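Local atomic coordinates of pyrrolidone-carboxylate peptidase (Pyrococcus furiosus, PDB entry 1X10), a protein that removes an N-terminal pyroglutamyl (5-oxoproline) residue from polypeptides as a thiol peptidase, except generally where proline follows it. Residues M1-T6 / V198-A203; G12-N17 / V167-E172; V40-V43 / K47-E50; L150-S153 / G157-K160. The protein carries 3 engineered substitutions. All coordinates share one frame; numbering follows the deposited sequence.

Contact 1: M1-T6 / V198-A203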
loop_
_atom_site.group_PDB
_atom_site.type_symbol
_atom_site.label_atom_id
_atom_site.label_comp_id
_atom_site.label_asym_id
_atom_site.label_seq_id
_atom_site.Cartn_x
_atom_site.Cartn_y
_atom_site.Cartn_z
ATOM N N MET A 1 33.511 -23.372 14.722
ATOM C CA MET A 1 32.189 -22.873 14.254
ATOM C C MET A 1 32.345 -22.012 13.014
ATOM O O MET A 1 33.113 -21.055 13.009
ATOM C CB MET A 1 31.510 -22.063 15.358
ATOM C CG MET A 1 30.606 -22.888 16.245
ATOM S SD MET A 1 29.122 -23.378 15.367
ATOM C CE MET A 1 27.908 -22.400 16.238
ATOM N N LYS A 2 31.612 -22.363 11.964
ATOM C CA LYS A 2 31.668 -21.620 10.717
ATOM C C LYS A 2 30.278 -21.194 10.265
ATOM O O LYS A 2 29.323 -21.975 10.322
ATOM C CB LYS A 2 32.337 -22.459 9.627
ATOM C CG LYS A 2 33.795 -22.779 9.915
ATOM C CD LYS A 2 34.474 -23.442 8.728
ATOM C CE LYS A 2 33.880 -24.807 8.436
ATOM N NZ LYS A 2 34.045 -25.745 9.585
ATOM N N VAL A 3 30.180 -19.946 9.822
ATOM C CA VAL A 3 28.920 -19.381 9.357
ATOM C C VAL A 3 29.047 -18.915 7.913
ATOM O O VAL A 3 30.013 -18.238 7.557
ATOM C CB VAL A 3 28.504 -18.162 10.209
ATOM C CG1 VAL A 3 27.238 -17.535 9.646
ATOM C CG2 VAL A 3 28.299 -18.584 11.659
ATOM N N LEU A 4 28.077 -19.292 7.084
ATOM C CA LEU A 4 28.069 -18.872 5.694
ATOM C C LEU A 4 26.914 -17.904 5.499
ATOM O O LEU A 4 25.766 -18.210 5.832
ATOM C CB LEU A 4 27.878 -20.060 4.741
ATOM C CG LEU A 4 27.569 -19.660 3.286
ATOM C CD1 LEU A 4 28.755 -18.923 2.690
ATOM C CD2 LEU A 4 27.241 -20.897 2.447
ATOM N N VAL A 5 27.230 -16.727 4.983
ATOM C CA VAL A 5 26.224 -15.723 4.694
ATOM C C VAL A 5 26.305 -15.498 3.193
ATOM O O VAL A 5 27.401 -15.338 2.650
ATOM C CB VAL A 5 26.523 -14.375 5.398
ATOM C CG1 VAL A 5 25.488 -13.336 4.994
ATOM C CG2 VAL A 5 26.518 -14.556 6.904
ATOM N N THR A 6 25.161 -15.520 2.515
ATOM C CA THR A 6 25.166 -15.264 1.084
ATOM C C THR A 6 24.268 -14.083 0.759
ATOM O O THR A 6 23.352 -13.748 1.515
ATOM C CB THR A 6 24.677 -16.483 0.247
ATOM O OG1 THR A 6 23.288 -16.732 0.512
ATOM C CG2 THR A 6 25.497 -17.727 0.579
ATOM N N VAL A 198 23.122 -9.470 13.666
ATOM C CA VAL A 198 22.361 -9.893 14.834
ATOM C C VAL A 198 21.829 -11.316 14.664
ATOM O O VAL A 198 21.885 -12.120 15.593
ATOM C CB VAL A 198 21.182 -8.946 15.104
ATOM C CG1 VAL A 198 20.284 -9.532 16.191
ATOM C CG2 VAL A 198 21.711 -7.573 15.531
ATOM N N ALA A 199 21.316 -11.624 13.476
ATOM C CA ALA A 199 20.786 -12.955 13.199
ATOM C C ALA A 199 21.879 -14.003 13.388
ATOM O O ALA A 199 21.637 -15.079 13.946
ATOM C CB ALA A 199 20.241 -13.019 11.769
ATOM N N ILE A 200 23.079 -13.695 12.910
ATOM C CA ILE A 200 24.206 -14.617 13.036
ATOM C C ILE A 200 24.537 -14.847 14.514
ATOM O O ILE A 200 24.707 -15.983 14.960
ATOM C CB ILE A 200 25.463 -14.062 12.315
ATOM C CG1 ILE A 200 25.193 -13.939 10.814
ATOM C CG2 ILE A 200 26.652 -14.978 12.564
ATOM C CD1 ILE A 200 26.285 -13.224 10.051
ATOM N N GLU A 201 24.621 -13.759 15.271
ATOM C CA GLU A 201 24.925 -13.831 16.695
ATOM C C GLU A 201 23.902 -14.683 17.439
ATOM O O GLU A 201 24.264 -15.549 18.243
ATOM C CB GLU A 201 24.953 -12.423 17.295
ATOM C CG GLU A 201 26.019 -11.526 16.691
ATOM C CD GLU A 201 25.890 -10.072 17.117
ATOM O OE1 GLU A 201 26.729 -9.262 16.675
ATOM O OE2 GLU A 201 24.958 -9.734 17.884
ATOM N N VAL A 202 22.623 -14.444 17.160
ATOM C CA VAL A 202 21.557 -15.197 17.811
ATOM C C VAL A 202 21.602 -16.676 17.409
ATOM O O VAL A 202 21.385 -17.556 18.245
ATOM C CB VAL A 202 20.174 -14.603 17.467
ATOM C CG1 VAL A 202 19.068 -15.447 18.094
ATOM C CG2 VAL A 202 20.097 -13.156 17.966
ATOM N N ALA A 203 21.887 -16.948 16.140
ATOM C CA ALA A 203 21.969 -18.326 15.671
ATOM C C ALA A 203 23.116 -19.029 16.397
ATOM O O ALA A 203 22.951 -20.131 16.930
ATOM C CB ALA A 203 22.198 -18.365 14.160
#
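I200 spreads its branched side chain over V3 and V5, alternate residues of strand 2-8 that face the same way, and so seats helix 189-206 on the central sheet of this alpha/beta fold. The pairing illustrates how an isoleucine on a helix can serve two strand residues with two separate branches. With CG2 anti to the backbone N and CG1 anti to the carbonyl carbon (chi1 -63°), the short branch goes to one valine and the long one to the other. CG2 of I200 meets CG1 of V3 at 3.9 Å and lies nearly as close to V3 CG2. L4, between the two valines, points to the other side of the sheet. No hydrogen bond crosses the interface, which is wholly apolar and buried, and I200 also touches I65 on the adjoining strand 63-69. Cut back to an alanine, this position would probably leave the methyl groups of V3 and V5 without their cover from the helix and open a gap beneath it. The tightest point lies at the far end of the isoleucine, where the side chains cross at about a right angle and CD1 of I200 comes to 3.4 Å from CG2 of V5.

Contact 2: G12-N17 / V167-E172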
loop_
_atom_site.group_PDB
_atom_site.type_symbol
_atom_site.label_atom_id
_atom_site.label_comp_id
_atom_site.label_asym_id
_atom_site.label_seq_id
_atom_site.Cartn_x
_atom_site.Cartn_y
_atom_site.Cartn_z
ATOM N N GLY A 12 16.696 -7.698 -12.103
ATOM C CA GLY A 12 15.496 -6.951 -12.436
ATOM C C GLY A 12 15.685 -5.502 -12.843
ATOM O O GLY A 12 14.781 -4.687 -12.664
ATOM N N GLY A 13 16.849 -5.170 -13.391
ATOM C CA GLY A 13 17.091 -3.802 -13.812
ATOM C C GLY A 13 17.763 -2.929 -12.768
ATOM O O GLY A 13 18.254 -1.843 -13.084
ATOM N N GLU A 14 17.785 -3.388 -11.520
ATOM C CA GLU A 14 18.421 -2.618 -10.456
ATOM C C GLU A 14 19.919 -2.536 -10.700
ATOM O O GLU A 14 20.525 -3.487 -11.189
ATOM C CB GLU A 14 18.176 -3.270 -9.093
ATOM C CG GLU A 14 16.759 -3.133 -8.566
ATOM C CD GLU A 14 16.306 -1.686 -8.477
ATOM O OE1 GLU A 14 17.112 -0.820 -8.069
ATOM O OE2 GLU A 14 15.135 -1.416 -8.804
ATOM N N LYS A 15 20.517 -1.399 -10.371
ATOM C CA LYS A 15 21.952 -1.249 -10.550
ATOM C C LYS A 15 22.690 -1.922 -9.404
ATOM O O LYS A 15 23.835 -2.341 -9.557
ATOM C CB LYS A 15 22.334 0.230 -10.639
ATOM C CG LYS A 15 22.215 0.789 -12.050
ATOM C CD LYS A 15 20.803 0.628 -12.599
ATOM C CE LYS A 15 20.811 0.365 -14.101
ATOM N NZ LYS A 15 21.414 -0.967 -14.423
ATOM N N ILE A 16 22.026 -2.039 -8.259
ATOM C CA ILE A 16 22.642 -2.676 -7.102
ATOM C C ILE A 16 21.691 -3.594 -6.347
ATOM O O ILE A 16 20.473 -3.559 -6.529
ATOM C CB ILE A 16 23.160 -1.642 -6.080
ATOM C CG1 ILE A 16 21.975 -0.982 -5.374
ATOM C CG2 ILE A 16 24.022 -0.590 -6.777
ATOM C CD1 ILE A 16 22.363 -0.099 -4.205
ATOM N N ASN A 17 22.285 -4.423 -5.498
ATOM C CA ASN A 17 21.557 -5.335 -4.637
ATOM C C ASN A 17 22.300 -5.174 -3.318
ATOM O O ASN A 17 23.453 -5.583 -3.193
ATOM C CB ASN A 17 21.668 -6.781 -5.126
ATOM C CG ASN A 17 20.781 -7.721 -4.333
ATOM O OD1 ASN A 17 20.665 -7.589 -3.120
ATOM N ND2 ASN A 17 20.154 -8.672 -5.017
ATOM N N VAL A 167 15.720 -8.208 2.957
ATOM C CA VAL A 167 15.885 -6.825 3.379
ATOM C C VAL A 167 15.176 -5.914 2.385
ATOM O O VAL A 167 15.027 -6.254 1.214
ATOM C CB VAL A 167 17.382 -6.411 3.452
ATOM C CG1 VAL A 167 18.149 -7.385 4.350
ATOM C CG2 VAL A 167 17.994 -6.358 2.050
ATOM N N PRO A 168 14.710 -4.748 2.850
ATOM C CA PRO A 168 14.021 -3.804 1.968
ATOM C C PRO A 168 15.042 -3.124 1.063
ATOM O O PRO A 168 16.247 -3.352 1.185
ATOM C CB PRO A 168 13.407 -2.796 2.946
ATOM C CG PRO A 168 13.299 -3.559 4.243
ATOM C CD PRO A 168 14.582 -4.344 4.261
ATOM N N TYR A 169 14.549 -2.300 0.147
ATOM C CA TYR A 169 15.422 -1.520 -0.725
ATOM C C TYR A 169 16.180 -0.604 0.233
ATOM O O TYR A 169 15.653 -0.265 1.296
ATOM C CB TYR A 169 14.609 -0.567 -1.601
ATOM C CG TYR A 169 13.970 -1.115 -2.846
ATOM C CD1 TYR A 169 14.743 -1.641 -3.883
ATOM C CD2 TYR A 169 12.594 -0.993 -3.044
ATOM C CE1 TYR A 169 14.158 -2.023 -5.093
ATOM C CE2 TYR A 169 12.004 -1.362 -4.245
ATOM C CZ TYR A 169 12.788 -1.871 -5.263
ATOM O OH TYR A 169 12.200 -2.203 -6.459
ATOM N N ILE A 170 17.400 -0.201 -0.116
ATOM C CA ILE A 170 18.078 0.783 0.719
ATOM C C ILE A 170 17.673 2.095 0.031
ATOM O O ILE A 170 17.362 2.095 -1.164
ATOM C CB ILE A 170 19.619 0.617 0.747
ATOM C CG1 ILE A 170 20.201 0.604 -0.664
ATOM C CG2 ILE A 170 19.977 -0.654 1.500
ATOM C CD1 ILE A 170 21.726 0.569 -0.673
ATOM N N PRO A 171 17.650 3.219 0.772
ATOM C CA PRO A 171 17.264 4.539 0.248
ATOM C C PRO A 171 17.719 4.957 -1.150
ATOM O O PRO A 171 16.906 5.423 -1.949
ATOM C CB PRO A 171 17.761 5.496 1.331
ATOM C CG PRO A 171 17.543 4.687 2.583
ATOM C CD PRO A 171 18.093 3.330 2.175
ATOM N N GLU A 172 19.002 4.803 -1.454
ATOM C CA GLU A 172 19.499 5.209 -2.766
ATOM C C GLU A 172 18.811 4.506 -3.933
ATOM O O GLU A 172 18.800 5.023 -5.051
ATOM C CB GLU A 172 21.009 4.996 -2.858
ATOM C CG GLU A 172 21.459 3.582 -2.562
ATOM C CD GLU A 172 22.967 3.473 -2.470
ATOM O OE1 GLU A 172 23.624 3.301 -3.522
ATOM O OE2 GLU A 172 23.493 3.577 -1.340
HETATM O O HOH W 1 13.525 -3.635 -7.943
#
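E14 and Y169 approach at about a right angle, the carboxylate plane turned 59° from that of the phenol ring, and they meet largely through water. OE2 of E14 stays 3.8 Å from OH of Y169, and one water joins the two: it donates to OE2 at 2.9 Å and lies in the plane of the tyrosine ring, 2.5 Å from OH. The bend of the glutamate chain at chi2 (-56°) carries its carboxylate round toward the ring, whose CE1 is also close by. OE2 has a stronger partner in K177, with which it forms a salt bridge; Y169 OH makes a weak hydrogen bond to the same ammonium group. The second cluster is built on I16, which crosses both I170 and E172 at roughly right angles. Its CD1 meets I170 CD1 at 3.7 Å and touches the carboxylate end of E172. The two loops follow the parallel strands 2-8 and 161-167 of the sheet, and the Y169 side chain lies about 11 Å from that of the active-site residue H166. N17 N-caps helix 18-26, and P171 packs on P130 of the second subunit. Contact between the loops thus combines a small hydrophobic touch with a hydrated polar link, in which K177 is likely to favour the ionised carboxylate of E14 while the water links that carboxylate to the phenol OH.

Contact 3: V40-V43 / K47-E50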
loop_
_atom_site.group_PDB
_atom_site.type_symbol
_atom_site.label_atom_id
_atom_site.label_comp_id
_atom_site.label_asym_id
_atom_site.label_seq_id
_atom_site.Cartn_x
_atom_site.Cartn_y
_atom_site.Cartn_z
ATOM N N VAL A 40 28.640 -14.232 -2.738
ATOM C CA VAL A 40 27.580 -13.674 -3.565
ATOM C C VAL A 40 27.092 -14.722 -4.564
ATOM O O VAL A 40 27.893 -15.423 -5.183
ATOM C CB VAL A 40 28.077 -12.431 -4.339
ATOM C CG1 VAL A 40 26.933 -11.808 -5.130
ATOM C CG2 VAL A 40 28.663 -11.417 -3.366
ATOM N N LEU A 41 25.776 -14.827 -4.712
ATOM C CA LEU A 41 25.183 -15.793 -5.632
ATOM C C LEU A 41 24.568 -15.106 -6.843
ATOM O O LEU A 41 24.082 -13.978 -6.748
ATOM C CB LEU A 41 24.094 -16.594 -4.920
ATOM C CG LEU A 41 24.546 -17.397 -3.703
ATOM C CD1 LEU A 41 23.326 -18.039 -3.031
ATOM C CD2 LEU A 41 25.543 -18.462 -4.144
ATOM N N PRO A 42 24.586 -15.777 -8.004
ATOM C CA PRO A 42 24.003 -15.179 -9.205
ATOM C C PRO A 42 22.484 -15.328 -9.137
ATOM O O PRO A 42 21.985 -16.267 -8.520
ATOM C CB PRO A 42 24.609 -16.017 -10.327
ATOM C CG PRO A 42 24.670 -17.387 -9.699
ATOM C CD PRO A 42 25.210 -17.078 -8.309
ATOM N N VAL A 43 21.754 -14.393 -9.736
ATOM C CA VAL A 43 20.298 -14.477 -9.742
ATOM C C VAL A 43 19.960 -15.212 -11.038
ATOM O O VAL A 43 19.404 -14.647 -11.982
ATOM C CB VAL A 43 19.651 -13.072 -9.723
ATOM C CG1 VAL A 43 18.130 -13.193 -9.720
ATOM C CG2 VAL A 43 20.102 -12.313 -8.471
ATOM N N LYS A 47 22.528 -22.171 -12.253
ATOM C CA LYS A 47 23.843 -21.667 -11.895
ATOM C C LYS A 47 23.918 -21.370 -10.396
ATOM O O LYS A 47 24.914 -21.689 -9.743
ATOM C CB LYS A 47 24.148 -20.400 -12.695
ATOM C CG LYS A 47 25.574 -19.899 -12.561
ATOM C CD LYS A 47 25.873 -18.834 -13.612
ATOM C CE LYS A 47 25.696 -19.389 -15.029
ATOM N NZ LYS A 47 25.992 -18.381 -16.092
ATOM N N ALA A 48 22.860 -20.767 -9.858
ATOM C CA ALA A 48 22.815 -20.441 -8.438
ATOM C C ALA A 48 22.927 -21.716 -7.608
ATOM O O ALA A 48 23.576 -21.733 -6.562
ATOM C CB ALA A 48 21.522 -19.709 -8.107
ATOM N N LYS A 49 22.288 -22.784 -8.073
ATOM C CA LYS A 49 22.346 -24.055 -7.357
ATOM C C LYS A 49 23.774 -24.597 -7.363
ATOM O O LYS A 49 24.271 -25.069 -6.343
ATOM C CB LYS A 49 21.410 -25.082 -8.000
ATOM C CG LYS A 49 21.340 -26.399 -7.235
ATOM C CD LYS A 49 20.257 -27.313 -7.775
ATOM C CE LYS A 49 20.701 -28.043 -9.022
ATOM N NZ LYS A 49 21.738 -29.067 -8.698
ATOM N N GLU A 50 24.427 -24.526 -8.519
ATOM C CA GLU A 50 25.801 -25.006 -8.658
ATOM C C GLU A 50 26.709 -24.299 -7.664
ATOM O O GLU A 50 27.438 -24.940 -6.905
ATOM C CB GLU A 50 26.331 -24.738 -10.069
ATOM C CG GLU A 50 25.622 -25.481 -11.176
ATOM C CD GLU A 50 26.194 -25.142 -12.542
ATOM O OE1 GLU A 50 27.423 -25.291 -12.723
ATOM O OE2 GLU A 50 25.421 -24.728 -13.432
#
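P42 presses its ring against the first turn of helix 47-59, and the closeness of that fit contrasts with the way K47 leaves it. On the tight side, CG of the proline sits 3.8 Å from both CA and N of A48, so the ring rests on helix backbone as much as on side chain. The carbonyl completes the fit: P42 O lies 3.5 Å from A48 CB, a contact for which the small methyl leaves room. On the looser, exposed side the lysine takes part with its aliphatic root alone. K47 CG, anti to the backbone N (chi1 -171°), comes to 3.9 Å from P42 CG, after which the chain bends at chi3 and carries its ammonium group away to a salt bridge with E94. No hydrogen bond links the two segments. This is the turn from a parallel strand into the helix that follows it, an example of a beta-alpha junction where the two segments themselves meet by van der Waals contact. Around it, V51, one turn further along the helix, touches both L41 and P42, while L41 packs on T6 and F8 of strand 2-8, and A48 reaches L141 at the start of helix 141-156.

Contact 4: L150-S153 / G157-K160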
loop_
_atom_site.group_PDB
_atom_site.type_symbol
_atom_site.label_atom_id
_atom_site.label_comp_id
_atom_site.label_asym_id
_atom_site.label_seq_id
_atom_site.Cartn_x
_atom_site.Cartn_y
_atom_site.Cartn_z
ATOM N N LEU A 150 18.143 -25.779 2.840
ATOM C CA LEU A 150 17.462 -26.598 3.836
ATOM C C LEU A 150 17.436 -28.073 3.427
ATOM O O LEU A 150 17.519 -28.958 4.281
ATOM C CB LEU A 150 16.039 -26.077 4.068
ATOM C CG LEU A 150 15.990 -24.799 4.907
ATOM C CD1 LEU A 150 14.627 -24.143 4.791
ATOM C CD2 LEU A 150 16.323 -25.135 6.355
ATOM N N HIS A 151 17.327 -28.331 2.126
ATOM C CA HIS A 151 17.320 -29.703 1.614
ATOM C C HIS A 151 18.706 -30.313 1.822
ATOM O O HIS A 151 18.845 -31.501 2.136
ATOM C CB HIS A 151 16.971 -29.708 0.121
ATOM C CG HIS A 151 16.900 -31.079 -0.484
ATOM N ND1 HIS A 151 15.969 -32.016 -0.093
ATOM C CD2 HIS A 151 17.638 -31.664 -1.458
ATOM C CE1 HIS A 151 16.135 -33.120 -0.800
ATOM N NE2 HIS A 151 17.142 -32.933 -1.634
ATOM N N HIS A 152 19.732 -29.487 1.648
ATOM C CA HIS A 152 21.115 -29.922 1.828
ATOM C C HIS A 152 21.316 -30.333 3.286
ATOM O O HIS A 152 21.971 -31.335 3.591
ATOM C CB HIS A 152 22.064 -28.778 1.484
ATOM C CG HIS A 152 23.495 -29.195 1.366
ATOM N ND1 HIS A 152 24.070 -29.551 0.165
ATOM C CD2 HIS A 152 24.463 -29.333 2.301
ATOM C CE1 HIS A 152 25.333 -29.886 0.366
ATOM N NE2 HIS A 152 25.596 -29.763 1.653
ATOM N N SER A 153 20.741 -29.544 4.188
ATOM C CA SER A 153 20.835 -29.809 5.614
ATOM C C SER A 153 20.152 -31.132 5.960
ATOM O O SER A 153 20.706 -31.964 6.682
ATOM C CB SER A 153 20.182 -28.665 6.401
ATOM O OG SER A 153 20.184 -28.929 7.795
ATOM N N GLY A 157 23.212 -33.441 6.512
ATOM C CA GLY A 157 23.524 -33.284 7.924
ATOM C C GLY A 157 24.145 -31.948 8.296
ATOM O O GLY A 157 24.389 -31.675 9.474
ATOM N N TYR A 158 24.414 -31.118 7.294
ATOM C CA TYR A 158 24.978 -29.791 7.513
ATOM C C TYR A 158 24.504 -28.918 6.356
ATOM O O TYR A 158 24.310 -29.410 5.248
ATOM C CB TYR A 158 26.515 -29.843 7.538
ATOM C CG TYR A 158 27.160 -30.020 6.180
ATOM C CD1 TYR A 158 27.424 -28.920 5.359
ATOM C CD2 TYR A 158 27.491 -31.290 5.706
ATOM C CE1 TYR A 158 28.001 -29.082 4.102
ATOM C CE2 TYR A 158 28.069 -31.462 4.452
ATOM C CZ TYR A 158 28.320 -30.357 3.656
ATOM O OH TYR A 158 28.879 -30.527 2.412
ATOM N N PRO A 159 24.298 -27.615 6.601
ATOM C CA PRO A 159 24.482 -26.935 7.889
ATOM C C PRO A 159 23.435 -27.368 8.910
ATOM O O PRO A 159 22.357 -27.827 8.539
ATOM C CB PRO A 159 24.340 -25.461 7.519
ATOM C CG PRO A 159 23.354 -25.497 6.394
ATOM C CD PRO A 159 23.861 -26.661 5.566
ATOM N N LYS A 160 23.757 -27.222 10.193
ATOM C CA LYS A 160 22.827 -27.596 11.258
ATOM C C LYS A 160 21.630 -26.652 11.240
ATOM O O LYS A 160 20.501 -27.057 11.513
ATOM C CB LYS A 160 23.511 -27.508 12.623
ATOM C CG LYS A 160 24.785 -28.327 12.748
ATOM C CD LYS A 160 25.484 -28.033 14.070
ATOM C CE LYS A 160 26.857 -28.688 14.138
ATOM N NZ LYS A 160 27.573 -28.325 15.395
HETATM O O HOH W 2 19.615 -29.468 10.861
#
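H152 and Y158 form the aromatic part of this contact, an offset edge-to-face pair: the imidazole turns its edge toward the face of the phenol ring, with centroids 4.9 Å apart and planes at 74°. NE2 of H152 makes the nearest approach, 3.4 Å from CZ of Y158. The histidine reaches across because its CG is anti to the backbone N (chi1 -168°), while ND1 has a weak hydrogen bond to E53. With a leucine in its place, the Y158 face would probably lose the imidazole edge and E53 its weak bond to ND1. Contacts between C-H groups and oxygen come next. The carbonyl O of Y158 lies in the imidazole plane, 3.0 Å from H152 CD2, and the same oxygen receives a CA-H...O contact from S153. Conventional hydrogen bonds centre on S153. Its O accepts from G157 N at 2.9 Å, the donor lying above the carbonyl plane, where the chain leaves helix 141-156 with a positive phi that suits glycine. Its OG donates to P159 O over a short 2.5 Å, almost along the C=O axis at 176°. A water donates both to this OG, at 3.2 Å, and to K160 O, at 2.7 Å. The chemistry is that of a helix end tied to its own exit loop: one serine hydroxyl grips the carbonyl of P159, while water extends the same grip to the next carbonyl.

Overall arrangement
Strand 2-8 opens the chain and is half of contact 1, whose loop closes only at helix 189-206, near the C terminus, so the other three contacts all nest inside it. Contact 2 opens next, after the same strand, and closes beyond strand 161-167, enclosing contacts 3 and 4. Those two are short local closures in series: contact 3 joins strand 34-41 to helix 47-59, and contact 4 ties helix 141-156 to its exit loop. None cross. Contacts 1 and 3 meet directly, where T6 packs on L41 across neighbouring strands, whereas contacts 2 and 4 lie on opposite sides of the chain's centre, their centres about 29 Å apart.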